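Local coordinates for CRISPR protein (Archaeoglobus fulgidus, PDB 4MJK), which probably serves as the Cas5 subunit of a type I-A CRISPR interference complex (Cascade), the kind of subunit that in relatives holds the 5' handle of the crRNA, at residues F14-A19 / P26-P31; L79-I84 / K115-S120; V165-K170 / Y253-E258. One frame throughout, in Å; residues are numbered along the deposited sequence.

Contacts 1 and 2 lie together on one side of the chain and are both buried; contact 3 sits at the surface on the opposite side, its centre about 29 Å from that of contact 1. The first two share the small sheet in which strand 13-15 neighbours strand 115-120, and they touch each other directly. Their chemistry still differs: contact 1 has no hydrogen bond between its segments and relies on two phenylalanine rings, whereas contact 2 pairs strands through backbone bonds and presents apolar side chains to a second subunit. Contact 3 is again strand pairing, in the larger sheet, with an apolar flank and a Lys170-Glu254 salt bridge at the surface.

Contact 1 (F14-A19 / P26-P31); sequences FQARIA and PSFYYP
Pro31 lies flat against the ring of Phe14: its CG stands over the middle of one face, 3.8 Å from the ring centroid and only 11° off the normal, a CH-pi contact. The far end of the ring comes close to the peptide before the proline, Phe14 CZ lying 3.2 Å from Tyr30 C, a tight fit. At the ring edge, in its plane, Tyr29 O is 3.7 Å from CE2. With chi1 at 68°, Phe14 CG is held between its own backbone N and carbonyl carbon, and this turns the ring off the strand and toward the returning loop.

The second ring, Phe28, plugs the other end. Its CE2 meets Ala19 CB at 3.5 Å and is crossed at about a right angle by Ile18, whose CG1 is 4.0 Å away. Ala16 O faces the edge of this ring, in plane, 3.6 Å from CE2. That oxygen also accepts the backbone bond from Ala19 N (3.1 Å), the turn that carries Ala19 round to Phe28.

One layer out, polar groups fix the loop. Glu199, on strand 196-202, takes the backbone N-H groups of Tyr29 and Tyr30 with its two carboxylate oxygens, while Phe28 O is bonded to Thr116 OG1 and Tyr30 OH to Pro231 O. Phe14 itself is paired through its backbone with Thr116.

The contact closes the connection between strand 13-15 and helix 33-46 upon itself, within the ferredoxin-like fold common to Cas5 and related RAMP proteins. No hydrogen bond joins the two segments. Tyr29 N, Tyr30 N and Phe28 O find side-chain partners on neighbouring strands, and cohesion between the segments comes from one ring face, ring edges, a proline and small aliphatic groups in a largely buried setting.

Contact 2 (L79-I84 / K115-S120); sequences LRYSDI and KTILSS
The ring of Tyr81 lies alongside the aliphatic chain of Lys115, pointing the same way, with CD1 3.8 Å from Lys115 CG. Ile84 CD1 sits over the centre of one ring face, and Lys115 O is at the edge, in plane. On the other flat group, the Arg80 guanidinium, Ser82 OG lies over one face and Asp83 OD2 at the edge. Arg80 grips this carboxylate side-on: NE reaches OD2 at 3.0 Å, and NH2 reaches OD1 at 2.8 Å in a salt bridge.

Asp83 OD2 also accepts from Arg80 N, from the same face as NE, a first-turn carboxylate holding the N-cap residue's N-H. The backbones pair as antiparallel strands: Leu79 N meets Ile117 O at 2.7 Å and Ile117 N meets Leu79 O at 2.9 Å. Tyr81 N, already in the helix, carries the bonding on to Lys115 O at 3.1 Å.

Ile117 CD1 touches Ile84 CD1 at 3.8 Å. This apolar patch packs on Ile117 of the second subunit, and Tyr81 OH bonds to Leu118 O there. This is a strand-to-helix junction: strand 76-80, outermost in its sheet within this chain, turns at Arg80 into helix 81-87, at the contact between the assembly's two subunits.

Contact 3 (V165-K170 / Y253-E258); sequences VKVTQK and YEAGGE
Gln169 sends CG almost opposite its backbone N (chi1 -162°) and runs on extended, while Tyr253 keeps CG beside its own N (chi1 -64°); the two therefore lie side by side on one face of the sheet and point the same way. They belong to neighbouring antiparallel strands, 157-170 and 250-255, where the ferredoxin-like sheet is extended by a C-terminal hairpin. Gln169 CG rests 3.7 Å from Tyr253 CE1, and the amide plane is turned 32° from the ring. The tyrosine hydroxyl is hydrogen-bonded to Arg263 O, beyond the two segments.

Thr168 and Glu254 form the hydrogen-bonded pair: Thr168 N reaches Glu254 O at 2.8 Å, and Glu254 N reaches Thr168 O at 2.9 Å. Two residues before Gln169, Val167 brings CG2 to the same ring, 4.1 Å from Tyr253 CD1, and also packs on Phe131 and Val133. With an alanine in place of Tyr253, Val167 CG2 and the Gln169 chain would probably lose the surface they rest on, and Arg263 O would be left without its hydroxyl mate.

Farther along, Ala255 CB meets Val165 CG2 at 3.8 Å. Ala255 then opens a type II' turn to Glu258, in which Gly256 takes a positive phi. The two ends of that turn are bonded to each other both ways through their backbones, as in a tight beta hairpin.

Glu254 lies with Thr168 on the other face, and the Lys170 chain, bent at chi2 and chi4, crosses it obliquely to bring NZ within 3.1 Å of Glu254 OE1 in a salt bridge whose hydrogen bond is weak.

Contact 1 (F14-A19 / P26-P31)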
loop_
_atom_site.group_PDB
_atom_site.type_symbol
_atom_site.label_atom_id
_atom_site.label_comp_id
_atom_site.label_asym_id
_atom_site.label_seq_id
_atom_site.Cartn_x
_atom_site.Cartn_y
_atom_site.Cartn_z
ATOM N N PHE A 14 0.618 -6.420 0.883
ATOM C CA PHE A 14 1.381 -7.466 0.221
ATOM C C PHE A 14 0.799 -7.806 -1.137
ATOM O O PHE A 14 -0.349 -7.463 -1.451
ATOM C CB PHE A 14 1.380 -8.732 1.079
ATOM C CG PHE A 14 0.028 -9.373 1.182
ATOM C CD1 PHE A 14 -0.342 -10.385 0.304
ATOM C CD2 PHE A 14 -0.891 -8.930 2.117
ATOM C CE1 PHE A 14 -1.596 -10.964 0.382
ATOM C CE2 PHE A 14 -2.150 -9.510 2.200
ATOM C CZ PHE A 14 -2.499 -10.526 1.329
ATOM N N GLN A 15 1.608 -8.485 -1.947
ATOM C CA GLN A 15 1.098 -9.114 -3.142
ATOM C C GLN A 15 1.574 -10.558 -3.215
ATOM O O GLN A 15 2.780 -10.834 -3.078
ATOM C CB GLN A 15 1.529 -8.342 -4.392
ATOM C CG GLN A 15 1.059 -9.027 -5.669
ATOM C CD GLN A 15 1.212 -8.154 -6.898
ATOM O OE1 GLN A 15 2.069 -7.272 -6.946
ATOM N NE2 GLN A 15 0.369 -8.389 -7.891
ATOM N N ALA A 16 0.628 -11.480 -3.411
ATOM C CA ALA A 16 0.973 -12.884 -3.617
ATOM C C ALA A 16 0.360 -13.351 -4.938
ATOM O O ALA A 16 -0.846 -13.629 -5.026
ATOM C CB ALA A 16 0.473 -13.738 -2.464
ATOM N N ARG A 17 1.191 -13.432 -5.969
ATOM C CA ARG A 17 0.669 -13.694 -7.304
ATOM C C ARG A 17 0.186 -15.136 -7.534
ATOM O O ARG A 17 -0.402 -15.438 -8.573
ATOM C CB ARG A 17 1.651 -13.183 -8.373
ATOM C CG ARG A 17 1.728 -11.652 -8.372
ATOM C CD ARG A 17 2.766 -11.119 -9.330
ATOM N NE ARG A 17 4.084 -11.141 -8.720
ATOM C CZ ARG A 17 4.887 -10.088 -8.646
ATOM N NH1 ARG A 17 4.507 -8.931 -9.178
ATOM N NH2 ARG A 17 6.078 -10.195 -8.056
ATOM N N ILE A 18 0.381 -16.011 -6.545
ATOM C CA ILE A 18 -0.248 -17.337 -6.613
ATOM C C ILE A 18 -1.782 -17.254 -6.598
ATOM O O ILE A 18 -2.463 -18.254 -6.795
ATOM C CB ILE A 18 0.251 -18.335 -5.524
ATOM C CG1 ILE A 18 0.069 -17.767 -4.100
ATOM C CG2 ILE A 18 1.709 -18.719 -5.790
ATOM C CD1 ILE A 18 0.454 -18.775 -2.980
ATOM N N ALA A 19 -2.323 -16.058 -6.377
ATOM C CA ALA A 19 -3.749 -15.839 -6.563
ATOM C C ALA A 19 -4.149 -16.240 -7.989
ATOM O O ALA A 19 -5.301 -16.561 -8.250
ATOM C CB ALA A 19 -4.097 -14.369 -6.305
ATOM N N PRO A 26 -9.137 -16.214 -5.921
ATOM C CA PRO A 26 -8.627 -15.300 -6.961
ATOM C C PRO A 26 -8.078 -13.988 -6.402
ATOM O O PRO A 26 -7.498 -13.190 -7.151
ATOM C CB PRO A 26 -9.857 -15.044 -7.844
ATOM C CG PRO A 26 -11.017 -15.236 -6.921
ATOM C CD PRO A 26 -10.608 -16.313 -5.934
ATOM N N SER A 27 -8.296 -13.761 -5.108
ATOM C CA SER A 27 -7.677 -12.652 -4.376
ATOM C C SER A 27 -7.540 -13.086 -2.912
ATOM O O SER A 27 -8.135 -14.089 -2.497
ATOM C CB SER A 27 -8.525 -11.394 -4.486
ATOM O OG SER A 27 -9.822 -11.629 -3.969
ATOM N N PHE A 28 -6.749 -12.355 -2.136
ATOM C CA PHE A 28 -6.402 -12.816 -0.791
ATOM C C PHE A 28 -6.614 -11.720 0.237
ATOM O O PHE A 28 -6.076 -10.628 0.098
ATOM C CB PHE A 28 -4.930 -13.224 -0.717
ATOM C CG PHE A 28 -4.581 -14.459 -1.495
ATOM C CD1 PHE A 28 -5.282 -15.640 -1.311
ATOM C CD2 PHE A 28 -3.528 -14.439 -2.409
ATOM C CE1 PHE A 28 -4.952 -16.782 -2.035
ATOM C CE2 PHE A 28 -3.192 -15.569 -3.133
ATOM C CZ PHE A 28 -3.902 -16.742 -2.946
ATOM N N TYR A 29 -7.367 -12.015 1.286
ATOM C CA TYR A 29 -7.386 -11.115 2.440
ATOM C C TYR A 29 -6.013 -11.139 3.139
ATOM O O TYR A 29 -5.519 -10.098 3.601
ATOM C CB TYR A 29 -8.491 -11.513 3.424
ATOM C CG TYR A 29 -9.902 -11.238 2.947
ATOM C CD1 TYR A 29 -10.449 -9.960 3.029
ATOM C CD2 TYR A 29 -10.700 -12.262 2.443
ATOM C CE1 TYR A 29 -11.754 -9.706 2.607
ATOM C CE2 TYR A 29 -12.013 -12.019 2.025
ATOM C CZ TYR A 29 -12.526 -10.740 2.108
ATOM O OH TYR A 29 -13.811 -10.479 1.700
ATOM N N TYR A 30 -5.384 -12.318 3.202
ATOM C CA TYR A 30 -4.104 -12.450 3.911
ATOM C C TYR A 30 -3.023 -13.147 3.104
ATOM O O TYR A 30 -3.317 -13.906 2.196
ATOM C CB TYR A 30 -4.287 -13.240 5.211
ATOM C CG TYR A 30 -5.101 -12.522 6.240
ATOM C CD1 TYR A 30 -4.551 -11.471 6.967
ATOM C CD2 TYR A 30 -6.425 -12.887 6.490
ATOM C CE1 TYR A 30 -5.296 -10.794 7.911
ATOM C CE2 TYR A 30 -7.176 -12.219 7.435
ATOM C CZ TYR A 30 -6.598 -11.169 8.151
ATOM O OH TYR A 30 -7.327 -10.477 9.105
ATOM N N PRO A 31 -1.750 -12.928 3.468
ATOM C CA PRO A 31 -0.693 -13.689 2.795
ATOM C C PRO A 31 -0.925 -15.184 2.991
ATOM O O PRO A 31 -1.152 -15.617 4.122
ATOM C CB PRO A 31 0.576 -13.269 3.551
ATOM C CG PRO A 31 0.254 -11.925 4.101
ATOM C CD PRO A 31 -1.206 -12.026 4.498
#

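Contact 2 (L79-I84 / K115-S120)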
loop_
_atom_site.group_PDB
_atom_site.type_symbol
_atom_site.label_atom_id
_atom_site.label_comp_id
_atom_site.label_asym_id
_atom_site.label_seq_id
_atom_site.Cartn_x
_atom_site.Cartn_y
_atom_site.Cartn_z
ATOM N N LEU A 79 -7.652 -4.711 2.652
ATOM C CA LEU A 79 -8.471 -4.082 1.629
ATOM C C LEU A 79 -7.932 -4.593 0.304
ATOM O O LEU A 79 -6.885 -4.154 -0.147
ATOM C CB LEU A 79 -8.362 -2.549 1.728
ATOM C CG LEU A 79 -9.134 -1.736 0.691
ATOM C CD1 LEU A 79 -10.634 -1.918 0.871
ATOM C CD2 LEU A 79 -8.753 -0.239 0.767
ATOM N N ARG A 80 -8.620 -5.564 -0.286
ATOM C CA ARG A 80 -8.123 -6.196 -1.500
ATOM C C ARG A 80 -8.270 -5.218 -2.657
ATOM O O ARG A 80 -9.192 -4.402 -2.668
ATOM C CB ARG A 80 -8.899 -7.477 -1.787
ATOM C CG ARG A 80 -8.824 -8.493 -0.664
ATOM C CD ARG A 80 -9.829 -9.603 -0.894
ATOM N NE ARG A 80 -11.191 -9.084 -0.908
ATOM C CZ ARG A 80 -12.237 -9.748 -1.388
ATOM N NH1 ARG A 80 -12.075 -10.967 -1.901
ATOM N NH2 ARG A 80 -13.443 -9.192 -1.368
ATOM N N TYR A 81 -7.373 -5.285 -3.634
ATOM C CA TYR A 81 -7.544 -4.386 -4.771
ATOM C C TYR A 81 -8.823 -4.734 -5.522
ATOM O O TYR A 81 -9.417 -3.890 -6.191
ATOM C CB TYR A 81 -6.316 -4.357 -5.680
ATOM C CG TYR A 81 -5.484 -3.115 -5.445
ATOM C CD1 TYR A 81 -4.412 -3.135 -4.567
ATOM C CD2 TYR A 81 -5.799 -1.910 -6.074
ATOM C CE1 TYR A 81 -3.660 -1.997 -4.334
ATOM C CE2 TYR A 81 -5.049 -0.756 -5.847
ATOM C CZ TYR A 81 -3.984 -0.813 -4.972
ATOM O OH TYR A 81 -3.217 0.303 -4.734
ATOM N N SER A 82 -9.278 -5.974 -5.380
ATOM C CA SER A 82 -10.568 -6.319 -5.968
ATOM C C SER A 82 -11.698 -5.526 -5.299
ATOM O O SER A 82 -12.636 -5.116 -5.982
ATOM C CB SER A 82 -10.822 -7.839 -5.968
ATOM O OG SER A 82 -11.187 -8.316 -4.691
ATOM N N ASP A 83 -11.593 -5.287 -3.984
ATOM C CA ASP A 83 -12.547 -4.428 -3.251
ATOM C C ASP A 83 -12.444 -2.976 -3.742
ATOM O O ASP A 83 -13.447 -2.292 -3.979
ATOM C CB ASP A 83 -12.238 -4.427 -1.749
ATOM C CG ASP A 83 -12.525 -5.762 -1.073
ATOM O OD1 ASP A 83 -13.580 -6.359 -1.375
ATOM O OD2 ASP A 83 -11.694 -6.205 -0.234
ATOM N N ILE A 84 -11.207 -2.509 -3.866
ATOM C CA ILE A 84 -10.930 -1.153 -4.301
ATOM C C ILE A 84 -11.465 -0.871 -5.709
ATOM O O ILE A 84 -12.123 0.150 -5.940
ATOM C CB ILE A 84 -9.421 -0.874 -4.267
ATOM C CG1 ILE A 84 -8.943 -0.722 -2.818
ATOM C CG2 ILE A 84 -9.091 0.380 -5.097
ATOM C CD1 ILE A 84 -7.448 -1.056 -2.621
ATOM N N LYS A 115 -2.924 -8.698 -4.824
ATOM C CA LYS A 115 -2.391 -7.510 -4.164
ATOM C C LYS A 115 -3.418 -6.904 -3.225
ATOM O O LYS A 115 -4.559 -6.650 -3.616
ATOM C CB LYS A 115 -1.918 -6.476 -5.175
ATOM C CG LYS A 115 -1.256 -5.247 -4.545
ATOM C CD LYS A 115 -0.719 -4.319 -5.627
ATOM C CE LYS A 115 0.140 -3.203 -5.038
ATOM N NZ LYS A 115 0.785 -2.370 -6.124
ATOM N N THR A 116 -2.989 -6.662 -1.988
ATOM C CA THR A 116 -3.894 -6.309 -0.902
ATOM C C THR A 116 -3.273 -5.281 0.016
ATOM O O THR A 116 -2.122 -5.432 0.438
ATOM C CB THR A 116 -4.251 -7.576 -0.091
ATOM O OG1 THR A 116 -4.977 -8.465 -0.939
ATOM C CG2 THR A 116 -5.105 -7.247 1.130
ATOM N N ILE A 117 -4.023 -4.222 0.316
ATOM C CA ILE A 117 -3.545 -3.210 1.251
ATOM C C ILE A 117 -3.950 -3.624 2.673
ATOM O O ILE A 117 -5.026 -4.169 2.879
ATOM C CB ILE A 117 -4.131 -1.808 0.877
ATOM C CG1 ILE A 117 -3.483 -1.304 -0.420
ATOM C CG2 ILE A 117 -3.943 -0.796 2.014
ATOM C CD1 ILE A 117 -4.135 -0.057 -0.969
ATOM N N LEU A 118 -3.079 -3.419 3.646
ATOM C CA LEU A 118 -3.480 -3.651 5.036
ATOM C C LEU A 118 -3.688 -2.300 5.679
ATOM O O LEU A 118 -2.746 -1.521 5.821
ATOM C CB LEU A 118 -2.438 -4.484 5.790
ATOM C CG LEU A 118 -2.298 -5.932 5.297
ATOM C CD1 LEU A 118 -1.057 -6.610 5.889
ATOM C CD2 LEU A 118 -3.572 -6.768 5.611
ATOM N N SER A 119 -4.940 -1.995 5.998
ATOM C CA SER A 119 -5.293 -0.691 6.558
ATOM C C SER A 119 -5.257 -0.746 8.083
ATOM O O SER A 119 -6.014 -1.482 8.709
ATOM C CB SER A 119 -6.706 -0.277 6.133
ATOM O OG SER A 119 -6.899 -0.403 4.738
ATOM N N SER A 120 -4.389 0.045 8.683
ATOM C CA SER A 120 -4.318 0.094 10.124
ATOM C C SER A 120 -5.551 0.769 10.724
ATOM O O SER A 120 -6.092 1.737 10.169
ATOM C CB SER A 120 -3.059 0.824 10.567
ATOM O OG SER A 120 -2.977 0.824 11.981
HETATM O O HOH W 1 -7.062 -8.295 -5.093
#

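Contact 3 (V165-K170 / Y253-E258)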
loop_
_atom_site.group_PDB
_atom_site.type_symbol
_atom_site.label_atom_id
_atom_site.label_comp_id
_atom_site.label_asym_id
_atom_site.label_seq_id
_atom_site.Cartn_x
_atom_site.Cartn_y
_atom_site.Cartn_z
ATOM N N VAL A 165 7.570 -21.020 22.143
ATOM C CA VAL A 165 6.707 -21.451 23.243
ATOM C C VAL A 165 6.511 -22.960 23.260
ATOM O O VAL A 165 6.545 -23.612 22.220
ATOM C CB VAL A 165 5.311 -20.795 23.171
ATOM C CG1 VAL A 165 5.402 -19.296 23.429
ATOM C CG2 VAL A 165 4.653 -21.087 21.820
ATOM N N LYS A 166 6.320 -23.513 24.455
ATOM C CA LYS A 166 5.906 -24.900 24.575
ATOM C C LYS A 166 4.400 -24.932 24.323
ATOM O O LYS A 166 3.682 -24.043 24.766
ATOM C CB LYS A 166 6.254 -25.441 25.966
ATOM C CG LYS A 166 7.673 -25.096 26.406
ATOM C CD LYS A 166 8.027 -25.674 27.777
ATOM C CE LYS A 166 8.663 -27.048 27.650
ATOM N NZ LYS A 166 9.853 -27.029 26.740
ATOM N N VAL A 167 3.926 -25.920 23.576
ATOM C CA VAL A 167 2.490 -26.032 23.310
ATOM C C VAL A 167 1.890 -27.320 23.886
ATOM O O VAL A 167 2.588 -28.323 24.049
ATOM C CB VAL A 167 2.163 -25.945 21.790
ATOM C CG1 VAL A 167 2.659 -24.637 21.218
ATOM C CG2 VAL A 167 2.771 -27.115 21.025
ATOM N N THR A 168 0.599 -27.273 24.198
ATOM C CA THR A 168 -0.157 -28.445 24.626
ATOM C C THR A 168 -1.133 -28.841 23.524
ATOM O O THR A 168 -1.775 -27.977 22.925
ATOM C CB THR A 168 -0.980 -28.130 25.889
ATOM O OG1 THR A 168 -0.099 -27.735 26.945
ATOM C CG2 THR A 168 -1.782 -29.344 26.326
ATOM N N GLN A 169 -1.253 -30.138 23.255
ATOM C CA GLN A 169 -2.181 -30.612 22.232
ATOM C C GLN A 169 -3.525 -30.959 22.863
ATOM O O GLN A 169 -3.578 -31.739 23.816
ATOM C CB GLN A 169 -1.609 -31.836 21.517
ATOM C CG GLN A 169 -2.276 -32.152 20.182
ATOM C CD GLN A 169 -1.645 -33.344 19.473
ATOM O OE1 GLN A 169 -1.581 -33.391 18.241
ATOM N NE2 GLN A 169 -1.182 -34.317 20.249
ATOM N N LYS A 170 -4.603 -30.384 22.331
ATOM C CA LYS A 170 -5.955 -30.643 22.829
ATOM C C LYS A 170 -6.895 -31.016 21.682
ATOM O O LYS A 170 -6.602 -30.751 20.517
ATOM C CB LYS A 170 -6.507 -29.406 23.544
ATOM C CG LYS A 170 -5.603 -28.827 24.641
ATOM C CD LYS A 170 -6.015 -29.302 26.034
ATOM C CE LYS A 170 -5.101 -28.735 27.129
ATOM N NZ LYS A 170 -5.209 -27.247 27.254
ATOM N N TYR A 253 -3.654 -26.594 19.265
ATOM C CA TYR A 253 -2.391 -26.429 19.975
ATOM C C TYR A 253 -2.442 -25.143 20.767
ATOM O O TYR A 253 -2.788 -24.090 20.230
ATOM C CB TYR A 253 -1.202 -26.421 19.008
ATOM C CG TYR A 253 -1.038 -27.726 18.287
ATOM C CD1 TYR A 253 -0.246 -28.741 18.813
ATOM C CD2 TYR A 253 -1.705 -27.968 17.090
ATOM C CE1 TYR A 253 -0.109 -29.956 18.157
ATOM C CE2 TYR A 253 -1.566 -29.175 16.420
ATOM C CZ TYR A 253 -0.775 -30.167 16.968
ATOM O OH TYR A 253 -0.647 -31.370 16.313
ATOM N N GLU A 254 -2.123 -25.235 22.053
ATOM C CA GLU A 254 -2.322 -24.112 22.954
ATOM C C GLU A 254 -1.052 -23.727 23.693
ATOM O O GLU A 254 -0.287 -24.590 24.139
ATOM C CB GLU A 254 -3.458 -24.406 23.955
ATOM C CG GLU A 254 -3.650 -23.300 25.002
ATOM C CD GLU A 254 -4.941 -23.448 25.807
ATOM O OE1 GLU A 254 -5.530 -24.553 25.792
ATOM O OE2 GLU A 254 -5.366 -22.458 26.452
ATOM N N ALA A 255 -0.829 -22.421 23.794
ATOM C CA ALA A 255 0.243 -21.865 24.609
ATOM C C ALA A 255 -0.348 -20.681 25.352
ATOM O O ALA A 255 -0.596 -19.627 24.762
ATOM C CB ALA A 255 1.411 -21.416 23.736
ATOM N N GLY A 256 -0.591 -20.851 26.646
ATOM C CA GLY A 256 -1.277 -19.817 27.395
ATOM C C GLY A 256 -2.634 -19.608 26.765
ATOM O O GLY A 256 -3.375 -20.568 26.555
ATOM N N GLY A 257 -2.965 -18.363 26.440
ATOM C CA GLY A 257 -4.252 -18.076 25.832
ATOM C C GLY A 257 -4.303 -18.267 24.321
ATOM O O GLY A 257 -5.378 -18.227 23.730
ATOM N N GLU A 258 -3.152 -18.473 23.691
ATOM C CA GLU A 258 -3.101 -18.562 22.234
ATOM C C GLU A 258 -3.422 -19.980 21.790
ATOM O O GLU A 258 -2.771 -20.936 22.221
ATOM C CB GLU A 258 -1.722 -18.174 21.712
ATOM C CG GLU A 258 -1.137 -16.877 22.305
ATOM C CD GLU A 258 -1.942 -15.633 21.942
ATOM O OE1 GLU A 258 -2.246 -15.432 20.745
ATOM O OE2 GLU A 258 -2.269 -14.847 22.860
#